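Local coordinates for protein 3-oxo-tetronate kinase (Haemophilus influenzae, PDB 1YZY) that catalyses the ATP-dependent phosphorylation of 3-oxo-tetronate to 3-oxo-tetronate 4-phosphate, as a member of the four-carbon acid sugar kinase family, at residues A[2-10]-A[69-80]; A[23-33]-A[41-49]. All coordinates share one frame; numbering follows the deposited sequence.

Contact 1: A[2-10]-A[69-80]; sequences LGVIADDFT and LKENGCTQFYFK
Ile5 carries CG1 anti to its carbonyl carbon (chi1 -62°), which brings that atom to 3.6 Å from Leu69 CD1, at a slant. Lys80 starts with CG anti to the backbone N (chi1 157°), running beside Val4 CG1 and Ala6 CB, and its bends at chi2 and chi4 deliver NZ to a water 2.9 Å away. This water accepts from Lys80 NZ and sits within hydrogen-bonding distance of Asp7 OD1 and Asp8 OD1, linking the lysine to both carboxylates without direct contact; each aspartate also makes a salt bridge to Arg51. Five backbone bonds join the segments, from Gly3 N to Gln76 O (2.8 Å) through to Asp7 N to Lys80 O (3.1 Å). At Lys80 N the bond is less regular, since the donor stands 42° above the carbonyl plane of Ile5 O. The same oxygen lies in plane at the edge of the Phe79 ring, 3.5 Å from Phe79 CD1. Bare Gly3 lets Cys74 SG approach its CA to 3.5 Å. A Schellman motif with Gly73 at C-prime ends helix 55-71, and the chain then enters strand 77-80 parallel to strand 3-6, an alpha/beta packing of helix on parallel sheet within the sugar-binding N-terminal domain.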
loop_
_atom_site.group_PDB
_atom_site.type_symbol
_atom_site.label_atom_id
_atom_site.label_comp_id
_atom_site.label_asym_id
_atom_site.label_seq_id
_atom_site.Cartn_x
_atom_site.Cartn_y
_atom_site.Cartn_z
ATOM N N LEU A 2 -10.273 9.580 -9.748
ATOM C CA LEU A 2 -10.005 9.596 -8.273
ATOM C C LEU A 2 -8.517 9.633 -7.957
ATOM O O LEU A 2 -7.779 8.716 -8.310
ATOM C CB LEU A 2 -10.624 8.372 -7.581
ATOM C CG LEU A 2 -10.401 8.230 -6.060
ATOM C CD1 LEU A 2 -11.186 9.281 -5.277
ATOM C CD2 LEU A 2 -10.820 6.847 -5.597
ATOM N N GLY A 3 -8.089 10.688 -7.270
ATOM C CA GLY A 3 -6.693 10.817 -6.904
ATOM C C GLY A 3 -6.485 10.637 -5.416
ATOM O O GLY A 3 -7.007 11.403 -4.621
ATOM N N VAL A 4 -5.730 9.619 -5.031
ATOM C CA VAL A 4 -5.466 9.369 -3.626
ATOM C C VAL A 4 -4.065 9.846 -3.280
ATOM O O VAL A 4 -3.123 9.627 -4.043
ATOM C CB VAL A 4 -5.569 7.870 -3.307
ATOM C CG1 VAL A 4 -5.321 7.621 -1.820
ATOM C CG2 VAL A 4 -6.942 7.325 -3.750
ATOM N N ILE A 5 -3.942 10.538 -2.153
ATOM C CA ILE A 5 -2.659 11.031 -1.678
ATOM C C ILE A 5 -2.418 10.368 -0.338
ATOM O O ILE A 5 -2.990 10.775 0.669
ATOM C CB ILE A 5 -2.669 12.551 -1.499
ATOM C CG1 ILE A 5 -2.930 13.227 -2.843
ATOM C CG2 ILE A 5 -1.331 13.022 -0.927
ATOM C CD1 ILE A 5 -3.100 14.718 -2.757
ATOM N N ALA A 6 -1.590 9.330 -0.335
ATOM C CA ALA A 6 -1.298 8.585 0.882
ATOM C C ALA A 6 -0.038 9.047 1.617
ATOM O O ALA A 6 0.986 9.325 0.991
ATOM C CB ALA A 6 -1.216 7.120 0.559
ATOM N N ASP A 7 -0.117 9.077 2.947
ATOM C CA ASP A 7 0.980 9.522 3.805
ATOM C C ASP A 7 2.030 8.471 4.194
ATOM O O ASP A 7 2.852 8.695 5.092
ATOM C CB ASP A 7 0.424 10.236 5.056
ATOM C CG ASP A 7 -0.098 9.276 6.125
ATOM O OD1 ASP A 7 -0.574 8.162 5.804
ATOM O OD2 ASP A 7 -0.022 9.651 7.312
ATOM N N ASP A 8 1.930 7.288 3.602
ATOM C CA ASP A 8 2.912 6.230 3.841
ATOM C C ASP A 8 2.763 5.125 2.794
ATOM O O ASP A 8 1.743 5.050 2.102
ATOM C CB ASP A 8 2.858 5.694 5.286
ATOM C CG ASP A 8 1.819 4.607 5.485
ATOM O OD1 ASP A 8 0.772 4.647 4.805
ATOM O OD2 ASP A 8 2.056 3.722 6.337
ATOM N N PHE A 9 3.778 4.271 2.692
ATOM C CA PHE A 9 3.774 3.196 1.713
ATOM C C PHE A 9 2.766 2.079 1.978
ATOM O O PHE A 9 2.015 1.700 1.087
ATOM C CB PHE A 9 5.183 2.612 1.553
ATOM C CG PHE A 9 5.295 1.637 0.428
ATOM C CD1 PHE A 9 5.213 2.074 -0.891
ATOM C CD2 PHE A 9 5.412 0.276 0.682
ATOM C CE1 PHE A 9 5.237 1.172 -1.939
ATOM C CE2 PHE A 9 5.435 -0.634 -0.362
ATOM C CZ PHE A 9 5.347 -0.185 -1.676
ATOM N N THR A 10 2.800 1.518 3.185
ATOM C CA THR A 10 1.890 0.442 3.566
ATOM C C THR A 10 0.419 0.857 3.350
ATOM O O THR A 10 -0.409 0.066 2.869
ATOM C CB THR A 10 2.093 0.055 5.040
ATOM O OG1 THR A 10 3.493 -0.005 5.336
ATOM C CG2 THR A 10 1.487 -1.305 5.314
ATOM N N LEU A 69 -1.765 14.668 -9.868
ATOM C CA LEU A 69 -3.029 13.946 -9.998
ATOM C C LEU A 69 -4.032 14.787 -10.798
ATOM O O LEU A 69 -4.751 14.267 -11.652
ATOM C CB LEU A 69 -3.592 13.596 -8.611
ATOM C CG LEU A 69 -2.822 12.519 -7.830
ATOM C CD1 LEU A 69 -3.115 12.648 -6.352
ATOM C CD2 LEU A 69 -3.143 11.109 -8.328
ATOM N N LYS A 70 -4.054 16.090 -10.533
ATOM C CA LYS A 70 -4.933 17.022 -11.229
ATOM C C LYS A 70 -4.571 17.090 -12.714
ATOM O O LYS A 70 -5.448 17.016 -13.580
ATOM C CB LYS A 70 -4.810 18.424 -10.616
ATOM C CG LYS A 70 -5.736 19.458 -11.243
ATOM C CD LYS A 70 -5.317 20.875 -10.893
ATOM C CE LYS A 70 -6.384 21.893 -11.282
ATOM N NZ LYS A 70 -6.777 21.799 -12.709
ATOM N N GLU A 71 -3.285 17.295 -13.000
ATOM C CA GLU A 71 -2.807 17.377 -14.376
ATOM C C GLU A 71 -3.075 16.084 -15.130
ATOM O O GLU A 71 -3.223 16.092 -16.356
ATOM C CB GLU A 71 -1.306 17.686 -14.423
ATOM C CG GLU A 71 -0.936 19.120 -14.039
ATOM C CD GLU A 71 0.569 19.385 -14.058
ATOM O OE1 GLU A 71 0.968 20.510 -14.427
ATOM O OE2 GLU A 71 1.351 18.479 -13.691
ATOM N N ASN A 72 -3.154 14.980 -14.398
ATOM C CA ASN A 72 -3.394 13.690 -15.022
ATOM C C ASN A 72 -4.826 13.152 -15.004
ATOM O O ASN A 72 -5.044 11.938 -15.027
ATOM C CB ASN A 72 -2.375 12.664 -14.526
ATOM C CG ASN A 72 -1.034 12.800 -15.247
ATOM O OD1 ASN A 72 -0.846 12.252 -16.334
ATOM N ND2 ASN A 72 -0.122 13.581 -14.674
ATOM N N GLY A 73 -5.797 14.064 -14.995
ATOM C CA GLY A 73 -7.200 13.681 -15.038
ATOM C C GLY A 73 -7.945 13.478 -13.753
ATOM O O GLY A 73 -9.168 13.384 -13.843
ATOM N N CYS A 74 -7.355 13.426 -12.557
ATOM C CA CYS A 74 -8.197 13.287 -11.377
ATOM C C CYS A 74 -9.127 14.453 -11.032
ATOM O O CYS A 74 -8.708 15.616 -11.065
ATOM C CB CYS A 74 -7.255 12.996 -10.213
ATOM S SG CYS A 74 -6.305 11.455 -10.373
ATOM N N THR A 75 -10.387 14.146 -10.718
ATOM C CA THR A 75 -11.356 15.187 -10.370
ATOM C C THR A 75 -11.829 15.123 -8.920
ATOM O O THR A 75 -12.443 16.070 -8.419
ATOM C CB THR A 75 -12.585 15.224 -11.337
ATOM O OG1 THR A 75 -13.313 13.988 -11.288
ATOM C CG2 THR A 75 -12.130 15.482 -12.760
ATOM N N GLN A 76 -11.537 14.016 -8.242
ATOM C CA GLN A 76 -11.921 13.863 -6.847
ATOM C C GLN A 76 -10.689 13.436 -6.072
ATOM O O GLN A 76 -9.970 12.544 -6.506
ATOM C CB GLN A 76 -13.045 12.834 -6.693
ATOM C CG GLN A 76 -13.489 12.661 -5.245
ATOM C CD GLN A 76 -14.766 11.860 -5.095
ATOM O OE1 GLN A 76 -15.031 10.924 -5.854
ATOM N NE2 GLN A 76 -15.559 12.210 -4.092
ATOM N N PHE A 77 -10.465 14.036 -4.908
ATOM C CA PHE A 77 -9.278 13.722 -4.128
ATOM C C PHE A 77 -9.528 13.081 -2.785
ATOM O O PHE A 77 -10.520 13.377 -2.117
ATOM C CB PHE A 77 -8.415 14.971 -4.009
ATOM C CG PHE A 77 -8.134 15.606 -5.335
ATOM C CD1 PHE A 77 -7.023 15.219 -6.084
ATOM C CD2 PHE A 77 -9.046 16.497 -5.894
ATOM C CE1 PHE A 77 -6.833 15.701 -7.372
ATOM C CE2 PHE A 77 -8.869 16.985 -7.183
ATOM C CZ PHE A 77 -7.758 16.583 -7.925
ATOM N N TYR A 78 -8.596 12.225 -2.383
ATOM C CA TYR A 78 -8.695 11.487 -1.141
ATOM C C TYR A 78 -7.368 11.510 -0.396
ATOM O O TYR A 78 -6.381 10.952 -0.870
ATOM C CB TYR A 78 -9.068 10.042 -1.473
ATOM C CG TYR A 78 -9.493 9.191 -0.299
ATOM C CD1 TYR A 78 -10.824 8.785 -0.162
ATOM C CD2 TYR A 78 -8.580 8.775 0.666
ATOM C CE1 TYR A 78 -11.238 7.995 0.908
ATOM C CE2 TYR A 78 -8.986 7.977 1.747
ATOM C CZ TYR A 78 -10.317 7.594 1.858
ATOM O OH TYR A 78 -10.741 6.815 2.910
ATOM N N PHE A 79 -7.348 12.161 0.764
ATOM C CA PHE A 79 -6.160 12.229 1.607
ATOM C C PHE A 79 -6.228 11.030 2.545
ATOM O O PHE A 79 -7.015 11.011 3.482
ATOM C CB PHE A 79 -6.148 13.547 2.399
ATOM C CG PHE A 79 -5.021 13.659 3.395
ATOM C CD1 PHE A 79 -3.839 12.938 3.229
ATOM C CD2 PHE A 79 -5.161 14.463 4.519
ATOM C CE1 PHE A 79 -2.822 13.012 4.169
ATOM C CE2 PHE A 79 -4.151 14.545 5.466
ATOM C CZ PHE A 79 -2.977 13.817 5.293
ATOM N N LYS A 80 -5.389 10.037 2.291
ATOM C CA LYS A 80 -5.345 8.811 3.072
ATOM C C LYS A 80 -4.281 8.770 4.160
ATOM O O LYS A 80 -3.090 8.893 3.885
ATOM C CB LYS A 80 -5.174 7.621 2.117
ATOM C CG LYS A 80 -4.572 6.360 2.719
ATOM C CD LYS A 80 -5.615 5.465 3.306
ATOM C CE LYS A 80 -5.005 4.187 3.826
ATOM N NZ LYS A 80 -4.163 4.378 5.036
HETATM O O HOH W 1 -1.677 5.833 4.791
#

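Contact 2: A[23-33]-A[41-49]; sequences GLSTVQMNGVP and VDAIVISLK
Backbone hydrogen bonds hold Thr26 to Asn30 in parallel register with Ala43 to Ser47, the strand axes 4.6 Å apart and inclined by 19°. Val27 and Met29 each give an N-H to one residue of the partner strand and accept one from the residue two further on: Val27 N binds Ala43 O and Val27 O accepts from Val45 N, while Met29 N binds Val45 O and Met29 O accepts from Ser47 N at 2.9 Å. Gly31 N extends the ladder to Ser47 O.

Polar side chains act at the start of the pairing. Asp42 OD2 takes Ser25 N at 2.8 Å on its anti side, 28° out of the carboxylate plane. Ser25 OG, set between its backbone N and carbonyl carbon (chi1 55°), accepts from Asp42 N at 3.0 Å and makes a weak bond to OD2, so the two residues clasp each other through main and side chains.

Apolar contacts include those on the face bearing Val27, Met29, Ile44 and Ile46. Val27 CG2 presses tightly on Val41 CG1 at 3.5 Å, the side chains crossing at about a right angle. Past the end of strand 26-30, Pro33 CD meets Ile46 CD1 tip to tip at 4.0 Å. Trp68 of helix 55-71 touches Pro33, Ile44 and Ile46, and helix 9-20 lies against Thr26 and Ser47, as expected of parallel strands sandwiched by helices in an alpha/beta domain.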
loop_
_atom_site.group_PDB
_atom_site.type_symbol
_atom_site.label_atom_id
_atom_site.label_comp_id
_atom_site.label_asym_id
_atom_site.label_seq_id
_atom_site.Cartn_x
_atom_site.Cartn_y
_atom_site.Cartn_z
ATOM N N GLY A 23 -13.598 -3.156 -7.756
ATOM C CA GLY A 23 -13.802 -2.798 -9.153
ATOM C C GLY A 23 -13.162 -1.607 -9.848
ATOM O O GLY A 23 -13.499 -1.327 -11.007
ATOM N N LEU A 24 -12.235 -0.919 -9.196
ATOM C CA LEU A 24 -11.599 0.248 -9.814
ATOM C C LEU A 24 -10.190 0.001 -10.386
ATOM O O LEU A 24 -9.338 -0.543 -9.700
ATOM C CB LEU A 24 -11.557 1.394 -8.794
ATOM C CG LEU A 24 -12.457 2.606 -9.055
ATOM C CD1 LEU A 24 -13.877 2.196 -9.413
ATOM C CD2 LEU A 24 -12.425 3.529 -7.846
ATOM N N SER A 25 -9.954 0.345 -11.649
ATOM C CA SER A 25 -8.607 0.165 -12.205
ATOM C C SER A 25 -7.701 1.178 -11.490
ATOM O O SER A 25 -7.983 2.376 -11.490
ATOM C CB SER A 25 -8.586 0.326 -13.733
ATOM O OG SER A 25 -9.124 1.555 -14.174
ATOM N N THR A 26 -6.623 0.691 -10.882
ATOM C CA THR A 26 -5.730 1.540 -10.088
ATOM C C THR A 26 -4.235 1.531 -10.444
ATOM O O THR A 26 -3.673 0.508 -10.832
ATOM C CB THR A 26 -5.864 1.148 -8.584
ATOM O OG1 THR A 26 -7.245 1.201 -8.188
ATOM C CG2 THR A 26 -5.050 2.073 -7.680
ATOM N N VAL A 27 -3.604 2.692 -10.311
ATOM C CA VAL A 27 -2.174 2.850 -10.545
ATOM C C VAL A 27 -1.588 3.494 -9.295
ATOM O O VAL A 27 -2.042 4.556 -8.864
ATOM C CB VAL A 27 -1.871 3.755 -11.758
ATOM C CG1 VAL A 27 -0.402 4.142 -11.762
ATOM C CG2 VAL A 27 -2.209 3.033 -13.043
ATOM N N GLN A 28 -0.618 2.827 -8.686
ATOM C CA GLN A 28 0.028 3.353 -7.496
ATOM C C GLN A 28 1.434 3.871 -7.804
ATOM O O GLN A 28 2.349 3.091 -8.068
ATOM C CB GLN A 28 0.112 2.282 -6.406
ATOM C CG GLN A 28 0.791 2.766 -5.120
ATOM C CD GLN A 28 1.033 1.653 -4.122
ATOM O OE1 GLN A 28 0.415 0.587 -4.200
ATOM N NE2 GLN A 28 1.942 1.891 -3.177
ATOM N N MET A 29 1.595 5.189 -7.767
ATOM C CA MET A 29 2.885 5.816 -8.011
ATOM C C MET A 29 3.617 5.986 -6.686
ATOM O O MET A 29 3.016 6.379 -5.692
ATOM C CB MET A 29 2.687 7.169 -8.682
ATOM C CG MET A 29 1.998 7.082 -10.031
ATOM S SD MET A 29 2.832 5.955 -11.190
ATOM C CE MET A 29 3.431 7.098 -12.433
ATOM N N ASN A 30 4.894 5.630 -6.652
ATOM C CA ASN A 30 5.682 5.777 -5.428
ATOM C C ASN A 30 6.436 7.101 -5.533
ATOM O O ASN A 30 7.444 7.195 -6.227
ATOM C CB ASN A 30 6.654 4.606 -5.268
ATOM C CG ASN A 30 5.949 3.253 -5.271
ATOM O OD1 ASN A 30 4.910 3.080 -4.639
ATOM N ND2 ASN A 30 6.521 2.287 -5.982
ATOM N N GLY A 31 5.920 8.126 -4.861
ATOM C CA GLY A 31 6.518 9.450 -4.905
ATOM C C GLY A 31 5.854 10.233 -6.020
ATOM O O GLY A 31 5.203 9.636 -6.873
ATOM N N VAL A 32 5.953 11.560 -6.001
ATOM C CA VAL A 32 5.341 12.370 -7.060
ATOM C C VAL A 32 6.105 12.163 -8.372
ATOM O O VAL A 32 7.313 12.392 -8.433
ATOM C CB VAL A 32 5.334 13.877 -6.715
ATOM C CG1 VAL A 32 4.640 14.673 -7.822
ATOM C CG2 VAL A 32 4.640 14.104 -5.391
ATOM N N PRO A 33 5.408 11.704 -9.428
ATOM C CA PRO A 33 5.991 11.449 -10.752
ATOM C C PRO A 33 6.441 12.703 -11.495
ATOM O O PRO A 33 5.836 13.765 -11.346
ATOM C CB PRO A 33 4.846 10.756 -11.496
ATOM C CG PRO A 33 4.045 10.126 -10.384
ATOM C CD PRO A 33 4.021 11.214 -9.374
ATOM N N VAL A 41 -6.794 5.261 -16.148
ATOM C CA VAL A 41 -7.299 4.417 -15.058
ATOM C C VAL A 41 -8.377 5.138 -14.246
ATOM O O VAL A 41 -8.603 6.335 -14.432
ATOM C CB VAL A 41 -6.173 3.952 -14.095
ATOM C CG1 VAL A 41 -5.216 3.017 -14.819
ATOM C CG2 VAL A 41 -5.439 5.148 -13.510
ATOM N N ASP A 42 -9.038 4.399 -13.357
ATOM C CA ASP A 42 -10.103 4.937 -12.517
ATOM C C ASP A 42 -9.571 5.642 -11.278
ATOM O O ASP A 42 -10.203 6.568 -10.769
ATOM C CB ASP A 42 -11.048 3.818 -12.061
ATOM C CG ASP A 42 -11.711 3.100 -13.209
ATOM O OD1 ASP A 42 -12.081 3.761 -14.206
ATOM O OD2 ASP A 42 -11.876 1.866 -13.100
ATOM N N ALA A 43 -8.439 5.167 -10.769
ATOM C CA ALA A 43 -7.829 5.738 -9.572
ATOM C C ALA A 43 -6.298 5.727 -9.610
ATOM O O ALA A 43 -5.680 4.796 -10.128
ATOM C CB ALA A 43 -8.327 4.989 -8.325
ATOM N N ILE A 44 -5.692 6.784 -9.088
ATOM C CA ILE A 44 -4.244 6.864 -9.020
ATOM C C ILE A 44 -3.894 7.202 -7.584
ATOM O O ILE A 44 -4.398 8.177 -7.039
ATOM C CB ILE A 44 -3.668 7.961 -9.934
ATOM C CG1 ILE A 44 -4.105 7.735 -11.382
ATOM C CG2 ILE A 44 -2.141 7.953 -9.851
ATOM C CD1 ILE A 44 -3.758 8.881 -12.310
ATOM N N VAL A 45 -3.079 6.359 -6.961
ATOM C CA VAL A 45 -2.640 6.557 -5.591
ATOM C C VAL A 45 -1.164 6.985 -5.560
ATOM O O VAL A 45 -0.315 6.309 -6.133
ATOM C CB VAL A 45 -2.750 5.241 -4.782
ATOM C CG1 VAL A 45 -2.355 5.474 -3.335
ATOM C CG2 VAL A 45 -4.152 4.671 -4.862
ATOM N N ILE A 46 -0.858 8.109 -4.921
ATOM C CA ILE A 46 0.533 8.550 -4.802
ATOM C C ILE A 46 1.014 8.310 -3.373
ATOM O O ILE A 46 0.453 8.833 -2.418
ATOM C CB ILE A 46 0.733 10.039 -5.199
ATOM C CG1 ILE A 46 0.495 10.211 -6.696
ATOM C CG2 ILE A 46 2.162 10.505 -4.854
ATOM C CD1 ILE A 46 0.704 11.620 -7.182
ATOM N N SER A 47 2.015 7.448 -3.247
ATOM C CA SER A 47 2.618 7.074 -1.973
ATOM C C SER A 47 3.712 8.059 -1.554
ATOM O O SER A 47 4.659 8.314 -2.310
ATOM C CB SER A 47 3.188 5.650 -2.091
ATOM O OG SER A 47 4.395 5.482 -1.367
ATOM N N LEU A 48 3.563 8.626 -0.358
ATOM C CA LEU A 48 4.533 9.580 0.180
ATOM C C LEU A 48 5.129 9.062 1.488
ATOM O O LEU A 48 4.869 7.926 1.899
ATOM C CB LEU A 48 3.877 10.945 0.421
ATOM C CG LEU A 48 3.221 11.712 -0.734
ATOM C CD1 LEU A 48 2.397 12.867 -0.178
ATOM C CD2 LEU A 48 4.264 12.228 -1.715
ATOM N N LYS A 49 5.993 9.872 2.092
ATOM C CA LYS A 49 6.624 9.544 3.371
ATOM C C LYS A 49 6.321 10.745 4.269
ATOM O O LYS A 49 7.195 11.253 4.975
ATOM C CB LYS A 49 8.147 9.400 3.205
ATOM C CG LYS A 49 8.628 8.271 2.283
ATOM C CD LYS A 49 10.151 8.344 2.093
ATOM C CE LYS A 49 10.663 7.402 0.997
ATOM N NZ LYS A 49 10.710 5.970 1.408
#

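In the fold
Contacts 1 and 2 each pair two parallel strands, and strand 43-47 joins them by running beside strand 3-6, with probable hydrogen bonds Val4 N to Ile44 O and Ile46 N to Val4 O. Their centres are about 7 Å apart, and contact 2 is nested in the chain loop closed by contact 1. The 2-10/69-80 contact is the more buried; its charged groups gather where strands 3-6 and 77-80 end, around a water and Arg51. The 23-33/41-49 contact is only partly buried, has its polar clasp where its strands begin, and borders the antiparallel strand 369-375. Helices 9-20 and 55-71, whose ends belong to contact 1, also pack against contact 2.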